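Long-range contact in fructosyl amine:oxygen oxidoreductase (Neosartorya fumigata, PDB 4WCT), which oxidatively removes the sugar from fructosyl amines (Amadori products), using a bound FAD as its cofactor, and so acts as a deglycating enzyme: residues T140-T154 with G162-S174. Numbering follows the deposited sequence.
Sequences TNFVKLETAEDFRRT and GDFPGWKGWLHKS
The ring of Phe-151 lies between Phe-164 on one face and Leu-145 CB on the other. It joins helix 148-152 to the antiparallel pair of strands 143-145 and 168-172, at Leu-145 and Gly-169. The two phenyl planes are nearly parallel, 12° apart, but slid so far that they barely overlap. The slide brings Phe-151 CB, 3.6 Å from Phe-164 CE2, over the centre of the Phe-164 ring as a CH-pi contact. Trp-167 turns an edge to the same face of Phe-151 that Phe-164 covers, with the planes at 86°. The carbonyl carbon C of Lys-168 lies at the Phe-151 edge, in plane. Strand 143-145 lies along strand 168-172, which pairs on with strand 117-121 in a mixed sheet of the FAD-dependent oxidoreductase. Val-143 with Leu-171 and Leu-145 with Gly-169 are hydrogen-bonded pairs. Lys-144 with Trp-170 is the non-hydrogen-bonded pair between them.

Lys-144 CG stands anti to the backbone N (chi1 178°), and a bend at chi2 lays CD over the indole face, 3.3 Å from Trp-170 NE1. An edge of Trp-170 is turned toward one face of Phe-142 in an offset edge-to-face pair. Helix 124-135 packs against Trp-170. Thr-140 CG2 lies over the centre of the opposite Phe-142 face and also over one face of the His-172 imidazole, whose ND1 is hydrogen-bonded to Glu-75 OE2.

Glu-146 links two lysines. Lys-168 NZ donates to Glu-146 OE1 at 3.1 Å in a salt bridge and to Glu-146 O at 3.0 Å. Lys-144 NZ reaches Glu-146 OE2 more weakly. A capping box of Thr-147 and Asp-150 starts the helix. From helix 148-152, Arg-152 NH1 donates to Gly-162 O at 2.9 Å, with the oxygen in the guanidinium plane. A water bridges the same NH1 to Asp-163 OD1.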
loop_
_atom_site.group_PDB
_atom_site.type_symbol
_atom_site.label_atom_id
_atom_site.label_comp_id
_atom_site.label_asym_id
_atom_site.label_seq_id
_atom_site.Cartn_x
_atom_site.Cartn_y
_atom_site.Cartn_z
ATOM N N THR A 140 11.088 18.981 8.182
ATOM C CA THR A 140 12.197 18.473 7.361
ATOM C C THR A 140 12.990 19.615 6.697
ATOM O O THR A 140 12.410 20.597 6.237
ATOM C CB THR A 140 11.646 17.526 6.258
ATOM O OG1 THR A 140 11.091 16.354 6.868
ATOM C CG2 THR A 140 12.739 17.144 5.264
ATOM N N ASN A 141 14.314 19.505 6.664
ATOM C CA ASN A 141 15.105 20.480 5.907
ATOM C C ASN A 141 15.357 19.953 4.510
ATOM O O ASN A 141 16.095 19.004 4.334
ATOM C CB ASN A 141 16.426 20.827 6.608
ATOM C CG ASN A 141 16.213 21.458 7.983
ATOM O OD1 ASN A 141 15.753 22.601 8.104
ATOM N ND2 ASN A 141 16.480 20.683 9.028
ATOM N N PHE A 142 14.590 20.454 3.552
ATOM C CA PHE A 142 14.668 19.984 2.169
ATOM C C PHE A 142 15.759 20.703 1.404
ATOM O O PHE A 142 16.134 21.831 1.733
ATOM C CB PHE A 142 13.359 20.250 1.445
ATOM C CG PHE A 142 12.186 19.501 1.987
ATOM C CD1 PHE A 142 11.848 18.247 1.495
ATOM C CD2 PHE A 142 11.413 20.037 3.006
ATOM C CE1 PHE A 142 10.734 17.582 1.938
ATOM C CE2 PHE A 142 10.299 19.366 3.452
ATOM C CZ PHE A 142 9.967 18.136 2.948
ATOM N N VAL A 143 16.280 20.053 0.381
ATOM C CA VAL A 143 17.144 20.707 -0.593
ATOM C C VAL A 143 16.264 20.988 -1.803
ATOM O O VAL A 143 15.586 20.091 -2.316
ATOM C CB VAL A 143 18.278 19.773 -1.009
ATOM C CG1 VAL A 143 19.116 20.417 -2.089
ATOM C CG2 VAL A 143 19.141 19.404 0.199
ATOM N N LYS A 144 16.227 22.235 -2.222
ATOM C CA LYS A 144 15.401 22.613 -3.373
ATOM C C LYS A 144 16.121 22.262 -4.661
ATOM O O LYS A 144 17.300 22.570 -4.837
ATOM C CB LYS A 144 15.086 24.099 -3.332
ATOM C CG LYS A 144 14.258 24.595 -4.517
ATOM C CD LYS A 144 12.807 24.145 -4.422
ATOM C CE LYS A 144 12.034 24.437 -5.698
ATOM N NZ LYS A 144 11.676 25.897 -5.779
ATOM N N LEU A 145 15.369 21.715 -5.605
ATOM C CA LEU A 145 15.883 21.357 -6.913
ATOM C C LEU A 145 15.186 22.204 -7.963
ATOM O O LEU A 145 13.957 22.139 -8.107
ATOM C CB LEU A 145 15.661 19.863 -7.204
ATOM C CG LEU A 145 16.073 18.879 -6.115
ATOM C CD1 LEU A 145 15.574 17.488 -6.494
ATOM C CD2 LEU A 145 17.582 18.892 -5.946
ATOM N N GLU A 146 15.959 23.085 -8.609
ATOM C CA GLU A 146 15.410 24.128 -9.483
ATOM C C GLU A 146 15.668 23.824 -10.943
ATOM O O GLU A 146 14.904 24.226 -11.816
ATOM C CB GLU A 146 16.050 25.473 -9.176
ATOM C CG GLU A 146 15.831 25.961 -7.772
ATOM C CD GLU A 146 14.561 26.787 -7.631
ATOM O OE1 GLU A 146 13.795 26.932 -8.608
ATOM O OE2 GLU A 146 14.345 27.307 -6.525
ATOM N N THR A 147 16.791 23.169 -11.229
ATOM C CA THR A 147 17.234 22.965 -12.601
ATOM C C THR A 147 17.383 21.482 -12.922
ATOM O O THR A 147 17.484 20.655 -12.014
ATOM C CB THR A 147 18.601 23.655 -12.839
ATOM O OG1 THR A 147 19.589 23.002 -12.063
ATOM C CG2 THR A 147 18.533 25.165 -12.476
ATOM N N ALA A 148 17.539 21.157 -14.195
ATOM C CA ALA A 148 17.779 19.779 -14.594
ATOM C C ALA A 148 19.056 19.262 -13.979
ATOM O O ALA A 148 19.120 18.143 -13.516
ATOM C CB ALA A 148 17.867 19.674 -16.094
ATOM N N GLU A 149 20.088 20.090 -13.973
ATOM C CA GLU A 149 21.344 19.692 -13.353
ATOM C C GLU A 149 21.186 19.381 -11.865
ATOM O O GLU A 149 21.777 18.404 -11.359
ATOM C CB GLU A 149 22.426 20.776 -13.578
ATOM C CG GLU A 149 23.778 20.409 -12.960
ATOM C CD GLU A 149 24.933 21.083 -13.680
ATOM O OE1 GLU A 149 25.247 20.653 -14.839
ATOM O OE2 GLU A 149 25.466 22.079 -13.110
ATOM N N ASP A 150 20.413 20.190 -11.159
ATOM C CA ASP A 150 20.125 19.935 -9.736
ATOM C C ASP A 150 19.539 18.529 -9.598
ATOM O O ASP A 150 19.925 17.796 -8.703
ATOM C CB ASP A 150 19.110 20.916 -9.146
ATOM C CG ASP A 150 19.646 22.332 -8.958
ATOM O OD1 ASP A 150 20.871 22.529 -8.906
ATOM O OD2 ASP A 150 18.793 23.255 -8.785
ATOM N N PHE A 151 18.569 18.162 -10.460
ATOM C CA PHE A 151 17.992 16.811 -10.388
ATOM C C PHE A 151 19.049 15.744 -10.679
ATOM O O PHE A 151 19.179 14.763 -9.940
ATOM C CB PHE A 151 16.811 16.649 -11.359
ATOM C CG PHE A 151 15.522 17.183 -10.824
ATOM C CD1 PHE A 151 14.698 16.407 -10.039
ATOM C CD2 PHE A 151 15.149 18.505 -11.080
ATOM C CE1 PHE A 151 13.498 16.904 -9.590
ATOM C CE2 PHE A 151 13.960 19.015 -10.632
ATOM C CZ PHE A 151 13.114 18.211 -9.894
ATOM N N ARG A 152 19.800 15.928 -11.757
ATOM C CA ARG A 152 20.750 14.881 -12.172
ATOM C C ARG A 152 21.814 14.636 -11.130
ATOM O O ARG A 152 22.192 13.487 -10.881
ATOM C CB ARG A 152 21.375 15.182 -13.522
ATOM C CG ARG A 152 20.364 15.159 -14.664
ATOM C CD ARG A 152 21.029 15.165 -16.044
ATOM N NE ARG A 152 21.838 16.359 -16.238
ATOM C CZ ARG A 152 21.436 17.494 -16.807
ATOM N NH1 ARG A 152 20.227 17.623 -17.351
ATOM N NH2 ARG A 152 22.254 18.523 -16.838
ATOM N N ARG A 153 22.185 15.681 -10.394
ATOM C CA ARG A 153 23.219 15.533 -9.378
ATOM C C ARG A 153 22.773 14.818 -8.117
ATOM O O ARG A 153 23.620 14.518 -7.241
ATOM C CB ARG A 153 23.808 16.882 -8.999
ATOM C CG ARG A 153 24.707 17.448 -10.095
ATOM C CD ARG A 153 25.340 18.779 -9.716
ATOM N NE ARG A 153 26.420 19.137 -10.642
ATOM C CZ ARG A 153 27.224 20.172 -10.488
ATOM N NH1 ARG A 153 27.028 21.037 -9.496
ATOM N NH2 ARG A 153 28.199 20.369 -11.372
ATOM N N THR A 154 21.486 14.489 -8.017
ATOM C CA THR A 154 21.030 13.727 -6.867
ATOM C C THR A 154 21.345 12.244 -6.973
ATOM O O THR A 154 21.214 11.541 -5.966
ATOM C CB THR A 154 19.498 13.814 -6.645
ATOM O OG1 THR A 154 18.810 13.182 -7.731
ATOM C CG2 THR A 154 19.056 15.197 -6.422
ATOM N N GLY A 162 18.077 13.023 -18.202
ATOM C CA GLY A 162 17.066 13.843 -18.896
ATOM C C GLY A 162 17.154 15.330 -18.649
ATOM O O GLY A 162 18.009 15.834 -17.908
ATOM N N ASP A 163 16.238 16.049 -19.296
ATOM C CA ASP A 163 16.179 17.474 -19.235
ATOM C C ASP A 163 15.142 18.001 -18.242
ATOM O O ASP A 163 15.083 19.197 -18.029
ATOM C CB ASP A 163 15.831 18.019 -20.619
ATOM C CG ASP A 163 16.949 17.914 -21.582
ATOM O OD1 ASP A 163 18.150 17.883 -21.189
ATOM O OD2 ASP A 163 16.630 17.888 -22.774
ATOM N N PHE A 164 14.340 17.115 -17.646
ATOM C CA PHE A 164 13.409 17.482 -16.572
ATOM C C PHE A 164 12.589 18.749 -16.896
ATOM O O PHE A 164 12.618 19.728 -16.107
ATOM C CB PHE A 164 14.158 17.660 -15.242
ATOM C CG PHE A 164 14.791 16.387 -14.716
ATOM C CD1 PHE A 164 15.990 15.903 -15.236
ATOM C CD2 PHE A 164 14.135 15.612 -13.791
ATOM C CE1 PHE A 164 16.525 14.689 -14.780
ATOM C CE2 PHE A 164 14.692 14.448 -13.291
ATOM C CZ PHE A 164 15.850 13.950 -13.832
ATOM N N PRO A 165 11.938 18.766 -18.081
ATOM C CA PRO A 165 11.401 20.042 -18.567
ATOM C C PRO A 165 10.255 20.571 -17.710
ATOM O O PRO A 165 9.230 19.906 -17.562
ATOM C CB PRO A 165 10.969 19.734 -20.017
ATOM C CG PRO A 165 11.561 18.392 -20.354
ATOM C CD PRO A 165 11.781 17.680 -19.058
ATOM N N GLY A 166 10.474 21.727 -17.089
ATOM C CA GLY A 166 9.521 22.320 -16.178
ATOM C C GLY A 166 9.502 21.781 -14.768
ATOM O O GLY A 166 8.765 22.292 -13.928
ATOM N N TRP A 167 10.362 20.798 -14.482
ATOM C CA TRP A 167 10.345 20.171 -13.167
ATOM C C TRP A 167 10.991 21.089 -12.122
ATOM O O TRP A 167 12.080 21.656 -12.347
ATOM C CB TRP A 167 11.117 18.859 -13.182
ATOM C CG TRP A 167 10.490 17.703 -13.887
ATOM C CD1 TRP A 167 9.981 17.666 -15.165
ATOM C CD2 TRP A 167 10.473 16.347 -13.422
ATOM N NE1 TRP A 167 9.642 16.388 -15.491
ATOM C CE2 TRP A 167 9.956 15.554 -14.458
ATOM C CE3 TRP A 167 10.823 15.739 -12.219
ATOM C CZ2 TRP A 167 9.750 14.185 -14.314
ATOM C CZ3 TRP A 167 10.662 14.401 -12.084
ATOM C CH2 TRP A 167 10.117 13.621 -13.130
ATOM N N LYS A 168 10.366 21.131 -10.952
ATOM C CA LYS A 168 11.000 21.629 -9.725
ATOM C C LYS A 168 10.615 20.693 -8.618
ATOM O O LYS A 168 9.595 20.045 -8.676
ATOM C CB LYS A 168 10.567 23.059 -9.381
ATOM C CG LYS A 168 10.970 24.056 -10.471
ATOM C CD LYS A 168 10.952 25.502 -10.030
ATOM C CE LYS A 168 11.313 26.395 -11.214
ATOM N NZ LYS A 168 12.771 26.317 -11.484
ATOM N N GLY A 169 11.479 20.557 -7.622
ATOM C CA GLY A 169 11.182 19.651 -6.552
ATOM C C GLY A 169 12.088 19.829 -5.357
ATOM O O GLY A 169 12.766 20.842 -5.229
ATOM N N TRP A 170 11.866 18.964 -4.384
ATOM C CA TRP A 170 12.544 19.006 -3.086
ATOM C C TRP A 170 13.045 17.604 -2.720
ATOM O O TRP A 170 12.321 16.642 -2.809
ATOM C CB TRP A 170 11.604 19.486 -1.995
ATOM C CG TRP A 170 11.197 20.917 -2.104
ATOM C CD1 TRP A 170 11.747 21.956 -1.439
ATOM C CD2 TRP A 170 10.136 21.467 -2.911
ATOM N NE1 TRP A 170 11.081 23.121 -1.746
ATOM C CE2 TRP A 170 10.112 22.858 -2.670
ATOM C CE3 TRP A 170 9.276 20.946 -3.857
ATOM C CZ2 TRP A 170 9.187 23.712 -3.283
ATOM C CZ3 TRP A 170 8.316 21.790 -4.428
ATOM C CH2 TRP A 170 8.273 23.150 -4.119
ATOM N N LEU A 171 14.284 17.535 -2.230
ATOM C CA LEU A 171 14.914 16.320 -1.760
ATOM C C LEU A 171 14.919 16.285 -0.232
ATOM O O LEU A 171 15.291 17.271 0.425
ATOM C CB LEU A 171 16.355 16.274 -2.277
ATOM C CG LEU A 171 17.273 15.220 -1.641
ATOM C CD1 LEU A 171 16.812 13.825 -1.975
ATOM C CD2 LEU A 171 18.705 15.405 -2.103
ATOM N N HIS A 172 14.408 15.187 0.290
ATOM C CA HIS A 172 14.305 14.857 1.726
ATOM C C HIS A 172 15.341 13.724 1.914
ATOM O O HIS A 172 15.140 12.632 1.410
ATOM C CB HIS A 172 12.856 14.334 1.990
ATOM C CG HIS A 172 12.627 13.816 3.374
ATOM N ND1 HIS A 172 11.385 13.429 3.819
ATOM C CD2 HIS A 172 13.428 13.827 4.466
ATOM C CE1 HIS A 172 11.447 13.137 5.106
ATOM N NE2 HIS A 172 12.680 13.359 5.522
ATOM N N LYS A 173 16.483 14.008 2.525
ATOM C CA LYS A 173 17.565 13.034 2.590
ATOM C C LYS A 173 17.422 11.936 3.656
ATOM O O LYS A 173 17.871 10.818 3.447
ATOM C CB LYS A 173 18.873 13.769 2.815
ATOM C CG LYS A 173 19.674 14.002 1.556
ATOM C CD LYS A 173 20.915 14.841 1.842
ATOM C CE LYS A 173 20.672 16.326 1.599
ATOM N NZ LYS A 173 21.803 16.956 0.853
ATOM N N SER A 174 17.062 12.332 4.868
ATOM C CA SER A 174 17.026 11.427 6.015
ATOM C C SER A 174 15.570 11.145 6.382
ATOM O O SER A 174 14.714 12.020 6.253
ATOM C CB SER A 174 17.723 12.106 7.206
ATOM O OG SER A 174 19.098 12.262 6.920
HETATM O O HOH W 1 16.926 16.686 3.343
HETATM O O HOH W 2 19.547 19.547 -19.361
#